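Local coordinates for protein germination-specific N-acetylmuramoyl-L-alanine amidase, Autolysin (Clostridioides difficile, PDB 7RAG) that probably hydrolyses the amide bond between N-acetylmuramic acid and L-alanine in peptidoglycan as a zinc-dependent amidase, and forms a complex with the GerS lipoprotein that activates it, at residues 33-44 with 179-189; 118-126 with 136-144. One frame throughout, in Å; residues are numbered along the deposited sequence.

Contact 1, beside the zinc site at the start of helix 41-58 and the loop before it, is only partly buried. Contact 2 is buried but for part of Tyr125, between strand 122-126 and the helix that covers it. The chemistry differs accordingly: no hydrogen bond crosses contact 1, which consists of methyl groups set against backbone and a cysteine sulfur beside an amide, whereas one glutamine amide in contact 2 engages backbone at the start of the strand and just before it, and a threonine hydroxyl. The two adjoin where Glu184 OE1 approaches Gly120 N at 3.1 Å, a probable hydrogen bond. Segment 179-189 follows strand 171-178, the antiparallel sheet neighbour of strand 122-126.

Contact 1 (33-44 with 179-189). With ZN (zinc ion), chain C.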
loop_
_atom_site.group_PDB
_atom_site.type_symbol
_atom_site.label_atom_id
_atom_site.label_comp_id
_atom_site.label_asym_id
_atom_site.label_seq_id
_atom_site.Cartn_x
_atom_site.Cartn_y
_atom_site.Cartn_z
ATOM N N LEU B 33 11.761 -10.736 -41.379
ATOM C CA LEU B 33 10.487 -10.682 -42.065
ATOM C C LEU B 33 9.685 -11.928 -41.733
ATOM O O LEU B 33 10.231 -12.957 -41.322
ATOM C CB LEU B 33 10.683 -10.543 -43.580
ATOM C CG LEU B 33 11.406 -9.267 -44.018
ATOM C CD1 LEU B 33 12.061 -9.433 -45.379
ATOM C CD2 LEU B 33 10.432 -8.127 -44.045
ATOM N N ASN B 34 8.370 -11.810 -41.904
ATOM C CA ASN B 34 7.495 -12.958 -41.776
ATOM C C ASN B 34 7.718 -13.914 -42.947
ATOM O O ASN B 34 8.403 -13.592 -43.925
ATOM C CB ASN B 34 6.034 -12.517 -41.716
ATOM C CG ASN B 34 5.119 -13.639 -41.281
ATOM O OD1 ASN B 34 5.583 -14.649 -40.739
ATOM N ND2 ASN B 34 3.824 -13.487 -41.526
ATOM N N LYS B 35 7.123 -15.108 -42.836
ATOM C CA LYS B 35 7.285 -16.130 -43.866
ATOM C C LYS B 35 6.997 -15.569 -45.253
ATOM O O LYS B 35 7.790 -15.747 -46.185
ATOM C CB LYS B 35 6.370 -17.319 -43.570
ATOM N N ASP B 36 5.882 -14.860 -45.398
ATOM C CA ASP B 36 5.484 -14.289 -46.678
ATOM C C ASP B 36 6.034 -12.883 -46.890
ATOM O O ASP B 36 5.674 -12.237 -47.879
ATOM C CB ASP B 36 3.957 -14.290 -46.799
ATOM C CG ASP B 36 3.272 -13.747 -45.556
ATOM O OD1 ASP B 36 2.762 -12.608 -45.607
ATOM O OD2 ASP B 36 3.263 -14.453 -44.520
ATOM N N LYS B 37 6.882 -12.397 -45.983
ATOM C CA LYS B 37 7.547 -11.102 -46.123
ATOM C C LYS B 37 6.555 -9.946 -46.163
ATOM O O LYS B 37 6.848 -8.885 -46.720
ATOM C CB LYS B 37 8.457 -11.078 -47.356
ATOM C CG LYS B 37 9.476 -12.201 -47.325
ATOM C CD LYS B 37 10.487 -12.138 -48.452
ATOM C CE LYS B 37 11.505 -13.269 -48.299
ATOM N NZ LYS B 37 12.475 -13.353 -49.430
ATOM N N SER B 38 5.372 -10.140 -45.571
ATOM C CA SER B 38 4.424 -9.037 -45.433
ATOM C C SER B 38 4.865 -8.070 -44.343
ATOM O O SER B 38 4.758 -6.849 -44.504
ATOM C CB SER B 38 3.031 -9.575 -45.111
ATOM O OG SER B 38 2.955 -10.002 -43.758
ATOM N N THR B 39 5.382 -8.608 -43.237
ATOM C CA THR B 39 5.600 -7.882 -41.995
ATOM C C THR B 39 7.089 -7.841 -41.667
ATOM O O THR B 39 7.793 -8.842 -41.833
ATOM C CB THR B 39 4.814 -8.563 -40.872
ATOM O OG1 THR B 39 3.445 -8.703 -41.280
ATOM C CG2 THR B 39 4.887 -7.763 -39.597
ATOM N N SER B 40 7.573 -6.687 -41.207
ATOM C CA SER B 40 8.998 -6.483 -40.971
ATOM C C SER B 40 9.247 -6.002 -39.542
ATOM O O SER B 40 8.321 -5.613 -38.824
ATOM C CB SER B 40 9.578 -5.471 -41.964
ATOM O OG SER B 40 9.151 -4.164 -41.623
ATOM N N GLU B 41 10.526 -6.013 -39.138
ATOM C CA GLU B 41 10.905 -5.507 -37.819
ATOM C C GLU B 41 10.750 -3.994 -37.721
ATOM O O GLU B 41 10.238 -3.491 -36.722
ATOM C CB GLU B 41 12.349 -5.868 -37.488
ATOM C CG GLU B 41 12.621 -7.239 -36.926
ATOM C CD GLU B 41 14.092 -7.394 -36.554
ATOM O OE1 GLU B 41 14.566 -6.639 -35.676
ATOM O OE2 GLU B 41 14.778 -8.249 -37.157
ATOM N N LYS B 42 11.194 -3.254 -38.749
ATOM C CA LYS B 42 11.241 -1.786 -38.725
ATOM C C LYS B 42 10.053 -1.157 -38.010
ATOM O O LYS B 42 10.205 -0.452 -37.001
ATOM C CB LYS B 42 11.248 -1.228 -40.156
ATOM C CG LYS B 42 12.526 -1.324 -40.918
ATOM C CD LYS B 42 12.523 -0.354 -42.123
ATOM C CE LYS B 42 11.207 -0.340 -42.884
ATOM N NZ LYS B 42 11.275 0.531 -44.112
ATOM N N ASP B 43 8.857 -1.454 -38.525
ATOM C CA ASP B 43 7.638 -0.771 -38.125
ATOM C C ASP B 43 7.177 -1.201 -36.744
ATOM O O ASP B 43 6.739 -0.363 -35.950
ATOM C CB ASP B 43 6.551 -1.021 -39.169
ATOM C CG ASP B 43 7.021 -0.687 -40.587
ATOM O OD1 ASP B 43 7.610 0.411 -40.772
ATOM O OD2 ASP B 43 6.823 -1.524 -41.507
ATOM N N ILE B 44 7.291 -2.490 -36.428
ATOM C CA ILE B 44 6.934 -2.953 -35.090
ATOM C C ILE B 44 7.889 -2.384 -34.037
ATOM O O ILE B 44 7.459 -1.942 -32.961
ATOM C CB ILE B 44 6.885 -4.491 -35.073
ATOM C CG1 ILE B 44 5.716 -4.965 -35.947
ATOM C CG2 ILE B 44 6.778 -5.024 -33.646
ATOM C CD1 ILE B 44 5.425 -6.435 -35.848
ATOM N N LEU B 179 8.869 -13.076 -35.435
ATOM C CA LEU B 179 8.105 -13.027 -36.675
ATOM C C LEU B 179 8.003 -14.392 -37.328
ATOM O O LEU B 179 7.099 -14.614 -38.142
ATOM C CB LEU B 179 8.741 -12.059 -37.662
ATOM C CG LEU B 179 8.550 -10.585 -37.362
ATOM C CD1 LEU B 179 9.102 -9.758 -38.504
ATOM C CD2 LEU B 179 7.082 -10.315 -37.156
ATOM N N SER B 180 8.926 -15.305 -37.003
ATOM C CA SER B 180 8.919 -16.652 -37.554
ATOM C C SER B 180 7.735 -17.482 -37.073
ATOM O O SER B 180 7.459 -18.535 -37.651
ATOM C CB SER B 180 10.231 -17.355 -37.198
ATOM O OG SER B 180 10.450 -17.390 -35.792
ATOM N N ASN B 181 7.021 -17.025 -36.053
ATOM C CA ASN B 181 5.934 -17.764 -35.428
ATOM C C ASN B 181 4.613 -17.069 -35.759
ATOM O O ASN B 181 4.445 -15.885 -35.448
ATOM C CB ASN B 181 6.175 -17.826 -33.920
ATOM C CG ASN B 181 5.126 -18.612 -33.194
ATOM O OD1 ASN B 181 4.303 -18.054 -32.462
ATOM N ND2 ASN B 181 5.147 -19.926 -33.382
ATOM N N GLU B 182 3.678 -17.806 -36.376
ATOM C CA GLU B 182 2.490 -17.181 -36.967
ATOM C C GLU B 182 1.598 -16.528 -35.915
ATOM O O GLU B 182 1.144 -15.387 -36.089
ATOM C CB GLU B 182 1.690 -18.215 -37.765
ATOM N N LYS B 183 1.320 -17.239 -34.817
ATOM C CA LYS B 183 0.495 -16.651 -33.763
ATOM C C LYS B 183 1.166 -15.412 -33.173
ATOM O O LYS B 183 0.539 -14.353 -33.023
ATOM C CB LYS B 183 0.209 -17.690 -32.679
ATOM N N GLU B 184 2.460 -15.514 -32.867
ATOM C CA GLU B 184 3.154 -14.360 -32.309
ATOM C C GLU B 184 3.245 -13.221 -33.314
ATOM O O GLU B 184 3.129 -12.058 -32.932
ATOM C CB GLU B 184 4.550 -14.747 -31.811
ATOM C CG GLU B 184 4.596 -15.135 -30.335
ATOM C CD GLU B 184 5.874 -14.682 -29.640
ATOM O OE1 GLU B 184 6.964 -14.719 -30.269
ATOM O OE2 GLU B 184 5.787 -14.284 -28.457
ATOM N N CYS B 185 3.470 -13.519 -34.595
ATOM C CA CYS B 185 3.528 -12.445 -35.583
ATOM C C CYS B 185 2.211 -11.675 -35.617
ATOM O O CYS B 185 2.194 -10.431 -35.540
ATOM C CB CYS B 185 3.857 -13.017 -36.962
ATOM S SG CYS B 185 3.885 -11.791 -38.307
ATOM N N LYS B 186 1.091 -12.410 -35.685
ATOM C CA LYS B 186 -0.219 -11.766 -35.645
ATOM C C LYS B 186 -0.367 -10.900 -34.394
ATOM O O LYS B 186 -0.886 -9.780 -34.466
ATOM C CB LYS B 186 -1.327 -12.820 -35.716
ATOM N N LEU B 187 0.101 -11.391 -33.243
ATOM C CA LEU B 187 0.022 -10.586 -32.028
ATOM C C LEU B 187 0.860 -9.312 -32.145
ATOM O O LEU B 187 0.431 -8.228 -31.725
ATOM C CB LEU B 187 0.484 -11.404 -30.825
ATOM C CG LEU B 187 -0.477 -12.435 -30.253
ATOM C CD1 LEU B 187 0.179 -13.118 -29.070
ATOM C CD2 LEU B 187 -1.780 -11.752 -29.849
ATOM N N LEU B 188 2.068 -9.433 -32.706
ATOM C CA LEU B 188 3.009 -8.321 -32.754
ATOM C C LEU B 188 2.555 -7.217 -33.689
ATOM O O LEU B 188 2.993 -6.069 -33.537
ATOM C CB LEU B 188 4.389 -8.804 -33.184
ATOM C CG LEU B 188 5.227 -9.513 -32.122
ATOM C CD1 LEU B 188 6.528 -9.987 -32.733
ATOM C CD2 LEU B 188 5.499 -8.609 -30.931
ATOM N N THR B 189 1.703 -7.531 -34.660
ATOM C CA THR B 189 1.155 -6.445 -35.464
ATOM C C THR B 189 -0.011 -5.735 -34.792
ATOM O O THR B 189 -0.555 -4.799 -35.384
ATOM C CB THR B 189 0.712 -6.954 -36.837
ATOM O OG1 THR B 189 -0.210 -8.036 -36.670
ATOM C CG2 THR B 189 1.921 -7.411 -37.641
HETATM ZN ZN ZN C . 16.672 -6.706 -35.509
#
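Next to the zinc site of this amidase, the loop that leads into helix 41-58 closes over Leu179, the residue just after strand 171-178. CD1 of Leu179 meets backbone: it lies 3.7 Å from Thr39 O and 3.9 Å from Leu33 CA, and it also reaches the backbone of Ser40 and Glu41. The other methyl, CD2, is directed at Thr39 CG2 and, more distantly, at Ile44 CD1. Glu41 carries its carboxylate to the metal, OE1 binding the zinc ion at 2.1 Å with His25 and His109 as the other protein ligands, while OE2 accepts a hydrogen bond from Ala32 N.

In the mixed alpha/beta fold of the Amidase_3 family, the contact thus joins the loop before helix 41-58 to the short helix 182-188 that follows strand 171-178. The flat face of the Asn34 amide lies over the sulfur of Cys185, with ND2 3.6 Å from SG. Asn34 OD1 approaches Leu179 O, but both are acceptors and no bond forms; OD1 instead takes a weak one from Lys35 N. Toward the end of the short helix, Ile44 pushes CD1 against the last turn, 3.4 Å from Leu188 O and 3.7 Å from Leu188 CB; that carbonyl is hydrogen-bonded to Gln194. Thr189 places OG1 between its backbone N and carbonyl carbon (chi1 55°), where it donates to Lys186 O from above the carbonyl plane. This fixes the rotation of the side chain and turns CG2 to Thr39 CG2, 3.6 Å away.

Contact 2 (118-126 with 136-144); sequences YYGAQTFYP and SKCIQEELK
Gln140 swings CG away from its own backbone N (chi1 -168°) and then bends at chi2, which carries its amide off the helix flank and over to Ala121 and Thr123. Thr123 answers with OG1 opposite its carbonyl carbon, beside the backbone N, so that hydroxyl and N-H present themselves to the same acceptor. The setting is a beta-alpha-beta crossover in which helix 130-147 links strand 122-126 to the parallel strand 156-158. The axes of the strand and of helix segment 136-144 run antiparallel at 180° and come within 8.1 Å of each other.

Gln140 uses both ends of its amide. OE1 accepts from Thr123 OG1 at 2.6 Å, the hydroxyl standing above the carbonyl plane and not on a lone pair, and, in a weak bond, from Thr123 N at 2.8 Å. NE2 donates to Ala121 O at 3.0 Å with a fairly straight N-H...O angle of 161°; the carbonyl oxygen lies close to the amide plane, while the donor stands above the carbonyl plane. Two bonds on one oxygen and one through the nitrogen hold the amide rotation, and Ala121 O has a second donor in Asn151.

The remaining contacts are van der Waals. Thr123 CG2 packs on Ser136 CB at 3.9 Å, and the Tyr125 ring brings CD2 near Ser136 OG, whose hydrogen bond goes to Lys133 O within the helix. Behind Leu143 and Ile139 lies Ile174 of strand 171-178. At the other end of the contact, Leu143 CD1 touches both Ala121 CB, just before the strand, and Thr123 OG1 within it, at 3.7 Å each.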
loop_
_atom_site.group_PDB
_atom_site.type_symbol
_atom_site.label_atom_id
_atom_site.label_comp_id
_atom_site.label_asym_id
_atom_site.label_seq_id
_atom_site.Cartn_x
_atom_site.Cartn_y
_atom_site.Cartn_z
ATOM N N TYR B 118 9.541 -21.598 -32.392
ATOM C CA TYR B 118 10.074 -20.738 -31.347
ATOM C C TYR B 118 9.220 -19.489 -31.174
ATOM O O TYR B 118 8.752 -18.895 -32.153
ATOM C CB TYR B 118 11.515 -20.350 -31.663
ATOM C CG TYR B 118 12.445 -21.525 -31.551
ATOM C CD1 TYR B 118 12.738 -22.087 -30.312
ATOM C CD2 TYR B 118 13.013 -22.100 -32.683
ATOM C CE1 TYR B 118 13.583 -23.177 -30.198
ATOM C CE2 TYR B 118 13.864 -23.196 -32.578
ATOM C CZ TYR B 118 14.141 -23.727 -31.333
ATOM O OH TYR B 118 14.983 -24.810 -31.225
ATOM N N TYR B 119 9.030 -19.095 -29.913
ATOM C CA TYR B 119 8.262 -17.909 -29.556
ATOM C C TYR B 119 8.737 -17.389 -28.204
ATOM O O TYR B 119 9.423 -18.087 -27.450
ATOM C CB TYR B 119 6.757 -18.202 -29.503
ATOM C CG TYR B 119 6.364 -19.024 -28.296
ATOM C CD1 TYR B 119 5.693 -18.447 -27.220
ATOM C CD2 TYR B 119 6.689 -20.377 -28.221
ATOM C CE1 TYR B 119 5.340 -19.206 -26.109
ATOM C CE2 TYR B 119 6.348 -21.135 -27.118
ATOM C CZ TYR B 119 5.674 -20.550 -26.067
ATOM O OH TYR B 119 5.341 -21.319 -24.975
ATOM N N GLY B 120 8.358 -16.142 -27.906
ATOM C CA GLY B 120 8.662 -15.516 -26.632
ATOM C C GLY B 120 9.497 -14.253 -26.741
ATOM O O GLY B 120 10.318 -14.106 -27.654
ATOM N N ALA B 121 9.282 -13.319 -25.819
ATOM C CA ALA B 121 10.171 -12.177 -25.682
ATOM C C ALA B 121 11.447 -12.600 -24.964
ATOM O O ALA B 121 11.418 -13.381 -24.004
ATOM C CB ALA B 121 9.488 -11.055 -24.908
ATOM N N GLN B 122 12.569 -12.083 -25.441
ATOM C CA GLN B 122 13.873 -12.426 -24.909
ATOM C C GLN B 122 14.686 -11.157 -24.697
ATOM O O GLN B 122 14.784 -10.329 -25.600
ATOM C CB GLN B 122 14.595 -13.367 -25.867
ATOM C CG GLN B 122 16.019 -13.652 -25.460
ATOM C CD GLN B 122 16.085 -14.538 -24.254
ATOM O OE1 GLN B 122 15.550 -15.647 -24.267
ATOM N NE2 GLN B 122 16.713 -14.052 -23.187
ATOM N N THR B 123 15.279 -11.008 -23.517
ATOM C CA THR B 123 16.154 -9.878 -23.230
ATOM C C THR B 123 17.619 -10.313 -23.222
ATOM O O THR B 123 17.953 -11.451 -22.894
ATOM C CB THR B 123 15.785 -9.242 -21.893
ATOM O OG1 THR B 123 14.367 -9.283 -21.747
ATOM C CG2 THR B 123 16.215 -7.791 -21.852
ATOM N N PHE B 124 18.490 -9.400 -23.620
ATOM C CA PHE B 124 19.923 -9.626 -23.637
ATOM C C PHE B 124 20.605 -8.436 -22.981
ATOM O O PHE B 124 20.076 -7.317 -22.965
ATOM C CB PHE B 124 20.479 -9.795 -25.059
ATOM C CG PHE B 124 19.739 -10.788 -25.911
ATOM C CD1 PHE B 124 20.158 -12.101 -25.992
ATOM C CD2 PHE B 124 18.656 -10.396 -26.669
ATOM C CE1 PHE B 124 19.491 -13.009 -26.801
ATOM C CE2 PHE B 124 17.986 -11.298 -27.466
ATOM C CZ PHE B 124 18.404 -12.598 -27.540
ATOM N N TYR B 125 21.804 -8.687 -22.481
ATOM C CA TYR B 125 22.658 -7.701 -21.844
ATOM C C TYR B 125 24.084 -7.962 -22.302
ATOM O O TYR B 125 24.433 -9.105 -22.621
ATOM C CB TYR B 125 22.572 -7.790 -20.311
ATOM C CG TYR B 125 23.145 -9.083 -19.743
ATOM C CD1 TYR B 125 24.460 -9.139 -19.282
ATOM C CD2 TYR B 125 22.370 -10.241 -19.673
ATOM C CE1 TYR B 125 24.985 -10.296 -18.778
ATOM C CE2 TYR B 125 22.883 -11.411 -19.171
ATOM C CZ TYR B 125 24.197 -11.431 -18.718
ATOM O OH TYR B 125 24.720 -12.585 -18.203
ATOM N N PRO B 126 24.931 -6.933 -22.338
ATOM C CA PRO B 126 26.313 -7.145 -22.781
ATOM C C PRO B 126 27.075 -7.976 -21.762
ATOM O O PRO B 126 27.013 -7.706 -20.562
ATOM C CB PRO B 126 26.869 -5.722 -22.874
ATOM C CG PRO B 126 26.091 -4.963 -21.847
ATOM C CD PRO B 126 24.719 -5.564 -21.840
ATOM N N SER B 136 18.202 -6.179 -17.255
ATOM C CA SER B 136 17.624 -7.152 -18.157
ATOM C C SER B 136 16.714 -8.088 -17.395
ATOM O O SER B 136 15.610 -8.382 -17.856
ATOM C CB SER B 136 18.725 -7.918 -18.882
ATOM O OG SER B 136 19.297 -8.901 -18.035
ATOM N N LYS B 137 17.157 -8.553 -16.216
ATOM C CA LYS B 137 16.337 -9.462 -15.418
ATOM C C LYS B 137 15.020 -8.803 -15.020
ATOM O O LYS B 137 13.962 -9.439 -15.069
ATOM C CB LYS B 137 17.099 -9.917 -14.172
ATOM C CG LYS B 137 18.225 -10.910 -14.419
ATOM C CD LYS B 137 18.805 -11.395 -13.091
ATOM C CE LYS B 137 19.878 -12.449 -13.276
ATOM N NZ LYS B 137 20.295 -13.096 -11.974
ATOM N N CYS B 138 15.066 -7.531 -14.614
ATOM C CA CYS B 138 13.827 -6.821 -14.284
ATOM C C CYS B 138 12.867 -6.803 -15.471
ATOM O O CYS B 138 11.667 -7.099 -15.338
ATOM C CB CYS B 138 14.130 -5.390 -13.836
ATOM S SG CYS B 138 14.928 -5.262 -12.227
ATOM N N ILE B 139 13.390 -6.482 -16.651
ATOM C CA ILE B 139 12.530 -6.403 -17.822
ATOM C C ILE B 139 12.016 -7.787 -18.212
ATOM O O ILE B 139 10.850 -7.939 -18.577
ATOM C CB ILE B 139 13.273 -5.708 -18.969
ATOM C CG1 ILE B 139 13.458 -4.245 -18.607
ATOM C CG2 ILE B 139 12.527 -5.897 -20.255
ATOM C CD1 ILE B 139 14.506 -3.563 -19.411
ATOM N N GLN B 140 12.862 -8.815 -18.130
ATOM C CA GLN B 140 12.416 -10.159 -18.491
ATOM C C GLN B 140 11.332 -10.656 -17.544
ATOM O O GLN B 140 10.349 -11.268 -17.983
ATOM C CB GLN B 140 13.594 -11.130 -18.507
ATOM C CG GLN B 140 13.268 -12.465 -19.143
ATOM C CD GLN B 140 12.921 -12.353 -20.610
ATOM O OE1 GLN B 140 13.629 -11.702 -21.375
ATOM N NE2 GLN B 140 11.825 -12.986 -21.012
ATOM N N GLU B 141 11.483 -10.391 -16.245
ATOM C CA GLU B 141 10.433 -10.730 -15.285
ATOM C C GLU B 141 9.115 -10.033 -15.625
ATOM O O GLU B 141 8.046 -10.655 -15.577
ATOM C CB GLU B 141 10.876 -10.358 -13.869
ATOM C CG GLU B 141 11.488 -11.485 -13.071
ATOM C CD GLU B 141 12.576 -10.984 -12.136
ATOM O OE1 GLU B 141 12.610 -9.746 -11.896
ATOM O OE2 GLU B 141 13.404 -11.817 -11.666
ATOM N N GLU B 142 9.164 -8.737 -15.971
ATOM C CA GLU B 142 7.919 -8.061 -16.342
ATOM C C GLU B 142 7.361 -8.570 -17.668
ATOM O O GLU B 142 6.142 -8.648 -17.836
ATOM C CB GLU B 142 8.113 -6.555 -16.403
ATOM C CG GLU B 142 8.487 -5.968 -15.086
ATOM C CD GLU B 142 7.600 -6.452 -13.975
ATOM O OE1 GLU B 142 6.378 -6.225 -14.056
ATOM O OE2 GLU B 142 8.127 -7.075 -13.020
ATOM N N LEU B 143 8.220 -8.904 -18.627
ATOM C CA LEU B 143 7.720 -9.445 -19.884
ATOM C C LEU B 143 6.977 -10.745 -19.634
ATOM O O LEU B 143 5.887 -10.965 -20.180
ATOM C CB LEU B 143 8.865 -9.651 -20.874
ATOM C CG LEU B 143 9.549 -8.412 -21.462
ATOM C CD1 LEU B 143 10.782 -8.798 -22.274
ATOM C CD2 LEU B 143 8.600 -7.629 -22.331
ATOM N N LYS B 144 7.528 -11.594 -18.758
ATOM C CA LYS B 144 6.833 -12.812 -18.350
ATOM C C LYS B 144 5.507 -12.498 -17.664
ATOM O O LYS B 144 4.458 -13.011 -18.063
ATOM C CB LYS B 144 7.722 -13.636 -17.416
ATOM C CG LYS B 144 7.167 -15.013 -17.080
ATOM C CD LYS B 144 7.901 -15.661 -15.903
ATOM C CE LYS B 144 7.186 -16.934 -15.429
ATOM N NZ LYS B 144 7.566 -17.396 -14.041
#